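Local coordinates for protein anthranilate synthase component I (Streptococcus pneumoniae serotype 4, PDB 5KCK) that probably serves as one component of a two-component enzyme, built of antiparallel beta sheets packed with helices, at residues P257-S262 with D402-I407; T269-A274 with T341-G346; L182-H187 with F218-T223; D249-G254 with M412-Q417. All blocks are in the same frame, centred on the assembly; numbering follows the deposited sequence.

Interaction 3 comes first along the chain: 182-187 pairs with 218-223, closing a short loop that holds helix 190-205, and it is complete before the others open. Those three are nested. Interaction 4 closes the longest loop, 249-254 with 412-417; interaction 1, 257-262 with 402-407, lies inside it, and interaction 2, 269-274 with 341-346, inside that; none of them cross. Interactions 1 and 2 belong to the large antiparallel sheet, where strands 259-264 and 267-270 are neighbours and Ser-262 O meets Thr-269 N. Interactions 3 and 4 share another antiparallel sheet, where Val-222 N meets Gln-417 O.

Interaction 1. Residues P257-S262 with D402-I407; sequences PESLVS and DMDLAI
Leu-260 and Ile-407 form the apolar centre, their side chains crossing at about a right angle with CB of Leu-260 3.7 Å from CG1 of Ile-407. CG1 of Ile-407 stands beside its own backbone N (chi1 -53°), a setting that carries the longer branch over the facing backbone and places CD1 3.7 Å from Ser-259 O. Farther along, CG1 of Val-261 touches the terminal methyl CE of Met-403, a selenomethionine in the model, at 3.8 Å. Bulky apolar chains suit this side because helix 354-361 covers it: Thr-361 touches Leu-260 and Val-261, Leu-358 touches Leu-405, and Met-355 touches Met-403. The two strands are antiparallel neighbours in the large sheet, and a classic beta bulge interrupts their register, with Leu-260 and Val-261 both facing Leu-405. The helix-like backbone of Leu-260 (psi -53°) accommodates the extra residue. Leu-405 O therefore receives two donors, Leu-260 N at 2.8 Å and, weakly, Val-261 N at 3.3 Å, while Leu-405 N returns a bond to Val-261 O at 3.0 Å. Before the bulge, Ile-407 N bonds to Glu-258 O. On the other side of the sheet lies the polar edge, where the short chains of Ser-262 and Asp-404 sit together, CB of Ser-262 3.7 Å from OD1 of Asp-404. That same OD1 is hydrogen-bonded to Tyr-241 OH.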
loop_
_atom_site.group_PDB
_atom_site.type_symbol
_atom_site.label_atom_id
_atom_site.label_comp_id
_atom_site.label_asym_id
_atom_site.label_seq_id
_atom_site.Cartn_x
_atom_site.Cartn_y
_atom_site.Cartn_z
ATOM N N PRO A 257 3.552 16.724 -7.798
ATOM C CA PRO A 257 3.726 15.495 -8.583
ATOM C C PRO A 257 4.896 15.523 -9.556
ATOM O O PRO A 257 5.123 14.523 -10.247
ATOM C CB PRO A 257 2.395 15.402 -9.338
ATOM C CG PRO A 257 1.986 16.829 -9.538
ATOM C CD PRO A 257 2.517 17.611 -8.359
ATOM N N GLU A 258 5.663 16.612 -9.609
ATOM C CA GLU A 258 6.674 16.812 -10.644
ATOM C C GLU A 258 8.048 16.960 -10.001
ATOM O O GLU A 258 8.305 17.937 -9.290
ATOM C CB GLU A 258 6.340 18.036 -11.500
ATOM C CG GLU A 258 4.970 17.963 -12.169
ATOM C CD GLU A 258 4.763 19.048 -13.219
ATOM O OE1 GLU A 258 5.763 19.683 -13.624
ATOM O OE2 GLU A 258 3.600 19.262 -13.637
ATOM N N SER A 259 8.925 15.996 -10.259
ATOM C CA SER A 259 10.312 16.110 -9.842
ATOM C C SER A 259 11.009 17.212 -10.629
ATOM O O SER A 259 10.783 17.369 -11.829
ATOM C CB SER A 259 11.034 14.783 -10.060
ATOM O OG SER A 259 12.423 14.936 -9.816
ATOM N N LEU A 260 11.849 17.994 -9.946
ATOM C CA LEU A 260 12.716 18.912 -10.677
ATOM C C LEU A 260 13.966 18.195 -11.168
ATOM O O LEU A 260 14.287 18.233 -12.356
ATOM C CB LEU A 260 13.111 20.110 -9.807
ATOM C CG LEU A 260 14.162 21.047 -10.435
ATOM C CD1 LEU A 260 13.547 21.978 -11.492
ATOM C CD2 LEU A 260 14.922 21.860 -9.388
ATOM N N VAL A 261 14.675 17.526 -10.260
ATOM C CA VAL A 261 15.930 16.863 -10.585
ATOM C C VAL A 261 16.305 15.977 -9.412
ATOM O O VAL A 261 15.996 16.293 -8.257
ATOM C CB VAL A 261 17.048 17.882 -10.885
ATOM C CG1 VAL A 261 17.480 18.598 -9.604
ATOM C CG2 VAL A 261 18.232 17.207 -11.565
ATOM N N SER A 262 16.953 14.857 -9.696
ATOM C CA SER A 262 17.518 14.026 -8.653
ATOM C C SER A 262 18.928 13.614 -9.048
ATOM O O SER A 262 19.280 13.552 -10.231
ATOM C CB SER A 262 16.663 12.793 -8.390
ATOM O OG SER A 262 16.770 11.871 -9.455
ATOM N N ASP A 402 23.812 12.407 -2.625
ATOM C CA ASP A 402 22.581 12.191 -3.368
ATOM C C ASP A 402 21.590 13.313 -3.069
ATOM O O ASP A 402 21.672 13.998 -2.044
ATOM C CB ASP A 402 21.942 10.849 -3.009
ATOM C CG ASP A 402 22.688 9.669 -3.595
ATOM O OD1 ASP A 402 23.593 9.885 -4.431
ATOM O OD2 ASP A 402 22.361 8.522 -3.226
HETATM N N MSE A 403 20.633 13.480 -3.972
HETATM C CA MSE A 403 19.687 14.579 -3.867
HETATM C C MSE A 403 18.397 14.236 -4.574
HETATM O O MSE A 403 18.414 13.545 -5.590
HETATM C CB MSE A 403 20.276 15.851 -4.471
HETATM C CG MSE A 403 19.407 17.068 -4.272
HETATM SE SE MSE A 403 20.201 18.676 -5.041
HETATM C CE MSE A 403 20.103 18.172 -6.946
ATOM N N ASP A 404 17.273 14.714 -4.043
ATOM C CA ASP A 404 15.986 14.534 -4.705
ATOM C C ASP A 404 15.140 15.775 -4.463
ATOM O O ASP A 404 14.791 16.075 -3.320
ATOM C CB ASP A 404 15.286 13.274 -4.197
ATOM C CG ASP A 404 14.070 12.913 -5.024
ATOM O OD1 ASP A 404 13.858 13.557 -6.074
ATOM O OD2 ASP A 404 13.334 11.983 -4.619
ATOM N N LEU A 405 14.815 16.494 -5.537
ATOM C CA LEU A 405 14.144 17.784 -5.445
ATOM C C LEU A 405 12.869 17.779 -6.278
ATOM O O LEU A 405 12.899 17.430 -7.462
ATOM C CB LEU A 405 15.070 18.909 -5.916
ATOM C CG LEU A 405 16.268 19.239 -5.023
ATOM C CD1 LEU A 405 17.088 20.328 -5.666
ATOM C CD2 LEU A 405 15.806 19.664 -3.629
ATOM N N ALA A 406 11.761 18.180 -5.662
ATOM C CA ALA A 406 10.507 18.396 -6.371
ATOM C C ALA A 406 10.374 19.851 -6.823
ATOM O O ALA A 406 10.888 20.773 -6.181
ATOM C CB ALA A 406 9.319 18.025 -5.481
ATOM N N ILE A 407 9.669 20.051 -7.937
ATOM C CA ILE A 407 9.241 21.394 -8.325
ATOM C C ILE A 407 8.200 21.896 -7.331
ATOM O O ILE A 407 7.214 21.208 -7.047
ATOM C CB ILE A 407 8.655 21.387 -9.744
ATOM C CG1 ILE A 407 9.616 20.741 -10.749
ATOM C CG2 ILE A 407 8.277 22.813 -10.163
ATOM C CD1 ILE A 407 8.977 20.563 -12.123
#

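Interaction 2. Residues T269-A274 with T341-G346; sequences TTNPIA and TSVVKG
Lys-345 reaches Thr-269 with a chain that runs extended from CA to CE and then bends at its last torsion (chi4 -58°), bringing NZ to 2.6 Å from OG1 of Thr-269. The two side chains lie side by side, so the threonine hydroxyl receives the ammonium while CG2 of Thr-269 turns to CG1 of Val-343. In Asn-271, CG lies opposite the backbone N (chi1 178°), and the amide thereby extends to the other strand: ND2 donates to OG1 of Thr-341 at 3.3 Å, the hydroxyl tilted 24° from the amide plane, and weakly to Ser-342 O at 2.7 Å. Thr-270 and Val-344 form a regular antiparallel hydrogen-bonded pair of the large sheet, bound both ways through their backbones. Past it, strand 267-270 has ended, and Pro-272, with no N-H to offer, contributes its carbonyl: Ser-342 N bonds to Pro-272 O at 3.2 Å. Its ring packs CD against CG2 of Val-344 at 4.2 Å. Helix 297-316 covers this side, Ile-314 touching both Thr-270 and Val-344. Buried there, OG1 of Thr-270 has no polar partner in the model and rests 3.5 Å from CB of Val-344.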
loop_
_atom_site.group_PDB
_atom_site.type_symbol
_atom_site.label_atom_id
_atom_site.label_comp_id
_atom_site.label_asym_id
_atom_site.label_seq_id
_atom_site.Cartn_x
_atom_site.Cartn_y
_atom_site.Cartn_z
ATOM N N THR A 269 19.044 12.628 -12.994
ATOM C CA THR A 269 17.803 12.209 -13.637
ATOM C C THR A 269 16.803 13.357 -13.648
ATOM O O THR A 269 16.631 14.042 -12.639
ATOM C CB THR A 269 17.177 11.003 -12.913
ATOM O OG1 THR A 269 18.093 9.901 -12.925
ATOM C CG2 THR A 269 15.858 10.584 -13.569
ATOM N N THR A 270 16.141 13.566 -14.787
ATOM C CA THR A 270 14.949 14.396 -14.843
ATOM C C THR A 270 13.792 13.565 -15.371
ATOM O O THR A 270 13.981 12.534 -16.024
ATOM C CB THR A 270 15.118 15.646 -15.728
ATOM O OG1 THR A 270 15.396 15.254 -17.079
ATOM C CG2 THR A 270 16.230 16.548 -15.214
ATOM N N ASN A 271 12.584 14.032 -15.091
ATOM C CA ASN A 271 11.364 13.303 -15.420
ATOM C C ASN A 271 10.384 14.290 -16.049
ATOM O O ASN A 271 9.434 14.746 -15.398
ATOM C CB ASN A 271 10.804 12.617 -14.173
ATOM C CG ASN A 271 9.507 11.892 -14.438
ATOM O OD1 ASN A 271 8.527 12.080 -13.718
ATOM N ND2 ASN A 271 9.485 11.065 -15.482
ATOM N N PRO A 272 10.602 14.661 -17.308
ATOM C CA PRO A 272 9.698 15.614 -17.961
ATOM C C PRO A 272 8.249 15.170 -17.909
ATOM O O PRO A 272 7.907 14.056 -18.324
ATOM C CB PRO A 272 10.221 15.660 -19.401
ATOM C CG PRO A 272 11.642 15.313 -19.284
ATOM C CD PRO A 272 11.744 14.311 -18.171
ATOM N N ILE A 273 7.398 16.034 -17.359
ATOM C CA ILE A 273 5.960 15.812 -17.294
ATOM C C ILE A 273 5.296 16.984 -17.997
ATOM O O ILE A 273 5.415 18.130 -17.542
ATOM C CB ILE A 273 5.456 15.689 -15.845
ATOM C CG1 ILE A 273 6.142 14.525 -15.118
ATOM C CG2 ILE A 273 3.947 15.515 -15.825
ATOM C CD1 ILE A 273 5.704 13.155 -15.594
ATOM N N ALA A 274 4.619 16.697 -19.107
ATOM C CA ALA A 274 3.913 17.695 -19.911
ATOM C C ALA A 274 3.198 17.015 -21.074
ATOM O O ALA A 274 2.357 17.623 -21.737
ATOM C CB ALA A 274 4.872 18.759 -20.433
ATOM N N THR A 341 4.922 11.345 -20.225
ATOM C CA THR A 341 6.042 11.217 -19.300
ATOM C C THR A 341 7.282 10.638 -19.978
ATOM O O THR A 341 7.195 9.784 -20.869
ATOM C CB THR A 341 5.666 10.344 -18.091
ATOM O OG1 THR A 341 6.690 10.442 -17.097
ATOM C CG2 THR A 341 5.527 8.890 -18.491
ATOM N N SER A 342 8.446 11.103 -19.522
ATOM C CA SER A 342 9.729 10.628 -20.024
ATOM C C SER A 342 10.763 10.659 -18.905
ATOM O O SER A 342 10.586 11.328 -17.881
ATOM C CB SER A 342 10.225 11.468 -21.207
ATOM O OG SER A 342 9.335 11.415 -22.305
ATOM N N VAL A 343 11.868 9.948 -19.132
ATOM C CA VAL A 343 12.992 9.896 -18.201
ATOM C C VAL A 343 14.276 10.211 -18.964
ATOM O O VAL A 343 14.555 9.604 -20.007
ATOM C CB VAL A 343 13.088 8.520 -17.505
ATOM C CG1 VAL A 343 14.289 8.458 -16.571
ATOM C CG2 VAL A 343 11.797 8.221 -16.733
ATOM N N VAL A 344 15.045 11.169 -18.454
ATOM C CA VAL A 344 16.345 11.537 -19.004
ATOM C C VAL A 344 17.389 11.347 -17.912
ATOM O O VAL A 344 17.175 11.768 -16.768
ATOM C CB VAL A 344 16.361 12.988 -19.517
ATOM C CG1 VAL A 344 17.656 13.256 -20.306
ATOM C CG2 VAL A 344 15.125 13.273 -20.360
ATOM N N LYS A 345 18.511 10.718 -18.265
ATOM C CA LYS A 345 19.574 10.424 -17.314
ATOM C C LYS A 345 20.929 10.730 -17.936
ATOM O O LYS A 345 21.118 10.602 -19.151
ATOM C CB LYS A 345 19.558 8.952 -16.868
ATOM C CG LYS A 345 18.368 8.565 -16.010
ATOM C CD LYS A 345 18.311 7.055 -15.793
ATOM C CE LYS A 345 17.243 6.687 -14.775
ATOM N NZ LYS A 345 17.498 7.377 -13.458
ATOM N N GLY A 346 21.880 11.107 -17.080
ATOM C CA GLY A 346 23.264 11.246 -17.497
ATOM C C GLY A 346 24.216 11.023 -16.339
ATOM O O GLY A 346 23.822 11.052 -15.170
#

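Interaction 3. Residues L182-H187 with F218-T223; sequences LDFKPH and FSAEVT
Phe-184 turns one ring face to Ala-220. Its CB starts 4.2 Å from CB of Phe-218. At the ring, CG faces the Ala-220 methyl, CD1 lies 3.6 Å from the carbonyl carbon of Ser-219, and CE1 nears the Ala-220 N. The CB of Ala-220 stands over the ring face in a CH-pi contact, 4.1 Å from the centroid and 14° off the ring normal. Alanine suits this place because its one methyl is pressed from several sides: Asp-183 O and CB of Leu-182 also touch it. Leu-182 then sends CD2 past the end of the strand to CG2 of Thr-223, at 3.6 Å.

The backbones meet as a short antiparallel pair, Lys-185 and Ser-219 bonded both ways, with Lys-185 N 2.8 Å from Ser-219 O. Beyond it His-187 bends back over the strand, and its NE2 meets OG of Ser-219 at 2.7 Å, the hydroxyl lying in the plane of the imidazole. Glu-385 holds ND1, and Arg-418 also bonds to the serine OG, so both polar groups are gripped from two directions. A water bridges Asp-183 O, 2.7 Å away, to Glu-221 N, filling in where direct pairing has lapsed. On the outer side, Lys-185 NZ forms a salt bridge with OD2 of Asp-183, the hydrogen bond within it being weak.

Strand 185-186 lies along one side of strand 211-221, and strand 418-427 pairs with that strand as well. Helix 433-446 covers both rings, Lys-445 touching each and Ile-441 and Ala-444 adding to Phe-218, while CZ of Phe-184 points on to Met-412 in strand 411-415.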
loop_
_atom_site.group_PDB
_atom_site.type_symbol
_atom_site.label_atom_id
_atom_site.label_comp_id
_atom_site.label_asym_id
_atom_site.label_seq_id
_atom_site.Cartn_x
_atom_site.Cartn_y
_atom_site.Cartn_z
ATOM N N LEU A 182 -11.104 27.167 3.892
ATOM C CA LEU A 182 -10.592 28.527 3.821
ATOM C C LEU A 182 -11.297 29.333 2.736
ATOM O O LEU A 182 -11.694 28.805 1.692
ATOM C CB LEU A 182 -9.089 28.506 3.552
ATOM C CG LEU A 182 -8.245 27.790 4.600
ATOM C CD1 LEU A 182 -6.986 27.220 3.963
ATOM C CD2 LEU A 182 -7.893 28.751 5.708
ATOM N N ASP A 183 -11.443 30.628 2.990
ATOM C CA ASP A 183 -11.996 31.562 2.013
ATOM C C ASP A 183 -10.830 32.288 1.349
ATOM O O ASP A 183 -10.336 33.296 1.862
ATOM C CB ASP A 183 -12.967 32.535 2.669
ATOM C CG ASP A 183 -13.625 33.464 1.658
ATOM O OD1 ASP A 183 -13.533 33.179 0.443
ATOM O OD2 ASP A 183 -14.246 34.471 2.076
ATOM N N PHE A 184 -10.401 31.778 0.196
ATOM C CA PHE A 184 -9.243 32.321 -0.499
ATOM C C PHE A 184 -9.619 33.563 -1.298
ATOM O O PHE A 184 -10.628 33.575 -2.007
ATOM C CB PHE A 184 -8.638 31.265 -1.419
ATOM C CG PHE A 184 -7.766 30.275 -0.707
ATOM C CD1 PHE A 184 -6.434 30.562 -0.461
ATOM C CD2 PHE A 184 -8.276 29.065 -0.277
ATOM C CE1 PHE A 184 -5.618 29.650 0.199
ATOM C CE2 PHE A 184 -7.469 28.151 0.387
ATOM C CZ PHE A 184 -6.138 28.445 0.622
ATOM N N LYS A 185 -8.800 34.609 -1.180
ATOM C CA LYS A 185 -9.026 35.835 -1.923
ATOM C C LYS A 185 -7.895 36.060 -2.920
ATOM O O LYS A 185 -6.733 35.782 -2.608
ATOM C CB LYS A 185 -9.120 37.044 -0.983
ATOM C CG LYS A 185 -10.064 36.858 0.212
ATOM C CD LYS A 185 -11.524 36.941 -0.192
ATOM C CE LYS A 185 -12.434 36.992 1.030
ATOM N NZ LYS A 185 -13.852 37.296 0.664
ATOM N N PRO A 186 -8.195 36.558 -4.118
ATOM C CA PRO A 186 -7.136 36.755 -5.114
ATOM C C PRO A 186 -6.229 37.914 -4.733
ATOM O O PRO A 186 -6.633 38.849 -4.041
ATOM C CB PRO A 186 -7.912 37.059 -6.398
ATOM C CG PRO A 186 -9.187 37.698 -5.914
ATOM C CD PRO A 186 -9.514 37.007 -4.602
ATOM N N HIS A 187 -4.979 37.841 -5.184
ATOM C CA HIS A 187 -4.058 38.934 -4.923
ATOM C C HIS A 187 -4.026 39.965 -6.041
ATOM O O HIS A 187 -3.501 41.064 -5.833
ATOM C CB HIS A 187 -2.648 38.396 -4.668
ATOM C CG HIS A 187 -2.466 37.852 -3.288
ATOM N ND1 HIS A 187 -1.253 37.863 -2.635
ATOM C CD2 HIS A 187 -3.349 37.287 -2.430
ATOM C CE1 HIS A 187 -1.394 37.327 -1.435
ATOM N NE2 HIS A 187 -2.657 36.968 -1.286
ATOM N N PHE A 218 -3.196 33.339 -4.269
ATOM C CA PHE A 218 -4.421 33.453 -3.490
ATOM C C PHE A 218 -4.066 33.225 -2.031
ATOM O O PHE A 218 -3.109 32.509 -1.725
ATOM C CB PHE A 218 -5.489 32.437 -3.931
ATOM C CG PHE A 218 -5.828 32.504 -5.394
ATOM C CD1 PHE A 218 -5.030 31.860 -6.334
ATOM C CD2 PHE A 218 -6.938 33.213 -5.829
ATOM C CE1 PHE A 218 -5.331 31.925 -7.687
ATOM C CE2 PHE A 218 -7.247 33.287 -7.178
ATOM C CZ PHE A 218 -6.443 32.640 -8.109
ATOM N N SER A 219 -4.826 33.837 -1.126
ATOM C CA SER A 219 -4.541 33.596 0.281
ATOM C C SER A 219 -5.801 33.743 1.122
ATOM O O SER A 219 -6.770 34.389 0.726
ATOM C CB SER A 219 -3.423 34.515 0.799
ATOM O OG SER A 219 -3.830 35.866 0.871
ATOM N N ALA A 220 -5.773 33.107 2.294
ATOM C CA ALA A 220 -6.878 33.129 3.239
ATOM C C ALA A 220 -6.345 33.188 4.662
ATOM O O ALA A 220 -5.248 32.700 4.952
ATOM C CB ALA A 220 -7.773 31.892 3.094
ATOM N N GLU A 221 -7.141 33.785 5.546
ATOM C CA GLU A 221 -6.883 33.695 6.978
ATOM C C GLU A 221 -6.932 32.237 7.420
ATOM O O GLU A 221 -7.907 31.533 7.145
ATOM C CB GLU A 221 -7.926 34.507 7.743
ATOM C CG GLU A 221 -7.954 35.980 7.411
ATOM C CD GLU A 221 -9.133 36.679 8.055
ATOM O OE1 GLU A 221 -10.280 36.393 7.653
ATOM O OE2 GLU A 221 -8.919 37.498 8.973
ATOM N N VAL A 222 -5.881 31.777 8.103
ATOM C CA VAL A 222 -5.811 30.361 8.462
ATOM C C VAL A 222 -6.930 30.034 9.437
ATOM O O VAL A 222 -7.175 30.768 10.401
ATOM C CB VAL A 222 -4.439 29.986 9.046
ATOM C CG1 VAL A 222 -3.346 30.211 8.026
ATOM C CG2 VAL A 222 -4.143 30.760 10.333
ATOM N N THR A 223 -7.636 28.948 9.163
ATOM C CA THR A 223 -8.593 28.377 10.092
ATOM C C THR A 223 -8.382 26.874 10.095
ATOM O O THR A 223 -7.953 26.291 9.096
ATOM C CB THR A 223 -10.040 28.733 9.717
ATOM O OG1 THR A 223 -10.949 28.036 10.578
ATOM C CG2 THR A 223 -10.329 28.361 8.271
HETATM O O HOH W 1 -9.828 34.688 4.103
#

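Interaction 4. Residues D249-G254 with M412-Q417. With GOL (glycerol), chain C.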
loop_
_atom_site.group_PDB
_atom_site.type_symbol
_atom_site.label_atom_id
_atom_site.label_comp_id
_atom_site.label_asym_id
_atom_site.label_seq_id
_atom_site.Cartn_x
_atom_site.Cartn_y
_atom_site.Cartn_z
ATOM N N ASP A 249 8.028 29.747 12.460
ATOM C CA ASP A 249 7.129 30.855 12.171
ATOM C C ASP A 249 6.463 30.729 10.804
ATOM O O ASP A 249 5.647 31.584 10.450
ATOM C CB ASP A 249 7.865 32.200 12.286
ATOM C CG ASP A 249 9.081 32.286 11.385
ATOM O OD1 ASP A 249 9.662 31.231 11.054
ATOM O OD2 ASP A 249 9.460 33.418 11.014
ATOM N N TYR A 250 6.784 29.693 10.035
ATOM C CA TYR A 250 6.023 29.390 8.833
ATOM C C TYR A 250 6.125 27.899 8.554
ATOM O O TYR A 250 7.025 27.212 9.046
ATOM C CB TYR A 250 6.482 30.221 7.622
ATOM C CG TYR A 250 7.843 29.874 7.062
ATOM C CD1 TYR A 250 9.002 30.357 7.654
ATOM C CD2 TYR A 250 7.970 29.087 5.914
ATOM C CE1 TYR A 250 10.254 30.051 7.136
ATOM C CE2 TYR A 250 9.224 28.781 5.381
ATOM C CZ TYR A 250 10.362 29.266 6.003
ATOM O OH TYR A 250 11.615 28.971 5.511
ATOM N N GLN A 251 5.154 27.394 7.798
ATOM C CA GLN A 251 5.119 25.997 7.397
ATOM C C GLN A 251 4.924 25.908 5.891
ATOM O O GLN A 251 4.294 26.772 5.276
ATOM C CB GLN A 251 3.993 25.195 8.093
ATOM C CG GLN A 251 4.076 25.091 9.617
ATOM C CD GLN A 251 3.684 26.373 10.314
ATOM O OE1 GLN A 251 2.668 26.988 9.982
ATOM N NE2 GLN A 251 4.496 26.796 11.274
ATOM N N ILE A 252 5.438 24.832 5.315
ATOM C CA ILE A 252 5.293 24.541 3.896
ATOM C C ILE A 252 4.647 23.167 3.780
ATOM O O ILE A 252 5.138 22.189 4.360
ATOM C CB ILE A 252 6.644 24.606 3.170
ATOM C CG1 ILE A 252 7.177 26.044 3.194
ATOM C CG2 ILE A 252 6.525 24.114 1.732
ATOM C CD1 ILE A 252 8.527 26.180 2.568
ATOM N N ILE A 253 3.522 23.102 3.072
ATOM C CA ILE A 253 2.737 21.880 2.942
ATOM C C ILE A 253 2.440 21.672 1.467
ATOM O O ILE A 253 1.859 22.551 0.821
ATOM C CB ILE A 253 1.426 21.946 3.739
ATOM C CG1 ILE A 253 1.664 22.551 5.125
ATOM C CG2 ILE A 253 0.805 20.556 3.844
ATOM C CD1 ILE A 253 0.378 22.780 5.935
ATOM N N GLY A 254 2.811 20.513 0.935
ATOM C CA GLY A 254 2.621 20.351 -0.493
ATOM C C GLY A 254 2.559 18.912 -0.943
ATOM O O GLY A 254 2.913 17.982 -0.215
HETATM N N MSE A 412 1.460 24.831 -0.536
HETATM C CA MSE A 412 0.864 25.885 0.269
HETATM C C MSE A 412 1.852 26.430 1.313
HETATM O O MSE A 412 2.583 25.673 1.948
HETATM C CB MSE A 412 -0.406 25.354 0.948
HETATM C CG MSE A 412 -1.113 26.322 1.870
HETATM SE SE MSE A 412 -2.631 25.455 2.797
HETATM C CE MSE A 412 -3.774 25.141 1.236
ATOM N N ILE A 413 1.862 27.746 1.492
ATOM C CA ILE A 413 2.692 28.405 2.493
ATOM C C ILE A 413 1.780 28.937 3.587
ATOM O O ILE A 413 0.844 29.700 3.308
ATOM C CB ILE A 413 3.518 29.555 1.890
ATOM C CG1 ILE A 413 4.183 29.135 0.575
ATOM C CG2 ILE A 413 4.527 30.067 2.904
ATOM C CD1 ILE A 413 5.003 27.891 0.687
ATOM N N LEU A 414 2.075 28.570 4.832
ATOM C CA LEU A 414 1.374 29.097 6.002
ATOM C C LEU A 414 2.307 30.056 6.729
ATOM O O LEU A 414 3.317 29.635 7.301
ATOM C CB LEU A 414 0.919 27.973 6.928
ATOM C CG LEU A 414 -0.523 27.535 6.678
ATOM C CD1 LEU A 414 -0.668 26.946 5.303
ATOM C CD2 LEU A 414 -0.949 26.546 7.719
ATOM N N LYS A 415 1.964 31.338 6.706
ATOM C CA LYS A 415 2.793 32.367 7.315
ATOM C C LYS A 415 1.945 33.617 7.489
ATOM O O LYS A 415 1.001 33.847 6.729
ATOM C CB LYS A 415 4.028 32.661 6.450
ATOM C CG LYS A 415 5.111 33.495 7.118
ATOM C CD LYS A 415 6.296 33.697 6.177
ATOM C CE LYS A 415 7.435 34.420 6.877
ATOM N NZ LYS A 415 6.979 35.652 7.598
ATOM N N ASN A 416 2.290 34.422 8.497
ATOM C CA ASN A 416 1.588 35.680 8.769
ATOM C C ASN A 416 0.111 35.439 9.070
ATOM O O ASN A 416 -0.739 36.281 8.774
ATOM C CB ASN A 416 1.740 36.667 7.605
ATOM C CG ASN A 416 3.171 36.759 7.100
ATOM O OD1 ASN A 416 4.108 36.920 7.881
ATOM N ND2 ASN A 416 3.346 36.645 5.783
ATOM N N GLN A 417 -0.197 34.269 9.630
ATOM C CA GLN A 417 -1.563 33.846 9.938
ATOM C C GLN A 417 -2.429 33.721 8.685
ATOM O O GLN A 417 -3.660 33.786 8.763
ATOM C CB GLN A 417 -2.212 34.796 10.954
ATOM C CG GLN A 417 -1.339 35.093 12.168
ATOM C CD GLN A 417 -1.504 34.066 13.269
ATOM O OE1 GLN A 417 -0.571 33.326 13.598
ATOM N NE2 GLN A 417 -2.696 34.022 13.859
HETATM C C1 GOL C . 0.919 31.485 11.332
HETATM O O1 GOL C . 1.701 32.127 10.355
HETATM C C2 GOL C . 1.628 30.242 11.858
HETATM O O2 GOL C . 1.605 29.229 10.882
HETATM C C3 GOL C . 3.075 30.539 12.214
HETATM O O3 GOL C . 3.670 29.329 12.627
#
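Gln-251, paired with Leu-414, reaches a glycerol that joins the two segments, a molecule probably left by the crystallisation liquor. The protein part is a plain antiparallel strand pair of the sheet that also holds strand 418-427, and strand 411-415 continues through the two-residue type I' hairpin turn of Asn-416 and Gln-417 into that strand. A bend in the Gln-251 chain (chi2 75°) turns its amide to the ligand: OE1 accepts from glycerol O2 at 2.6 Å, and NE2 donates to glycerol O3 at 3.0 Å. Because NE2 also bonds to Asp-246, the amide is fixed at both ends. Across the contact, Gln-417 N reaches glycerol O1 at 3.0 Å.

Four backbone bonds bind the strands, two between Gln-251 and Leu-414 and two between Ile-253 and Met-412, the shortest from Met-412 N to Ile-253 O at 2.7 Å. Ile-253, Met-412 and Leu-414 share the side covered by helix 226-236, where CD1 of Ile-253 meets CD1 of Leu-414; their apolar chains suit its Pro-226, Phe-229 and Tyr-230. On the other side CG1 of Ile-252 lies 3.8 Å from CD1 of Ile-413, the two chains running side by side, and Phe-96 of strand 92-97 packs on Ile-252 and Tyr-250. Tyr-250 directs its hydroxyl away to His-122, while its CB rests against CG of Lys-415 at 3.6 Å. That lysine is aliphatic where it passes the tyrosine CB and polar only at its end. Asn-416, a residue that tolerates the left-handed backbone of the turn, receives this end, its OD1 3.2 Å from NZ of Lys-415.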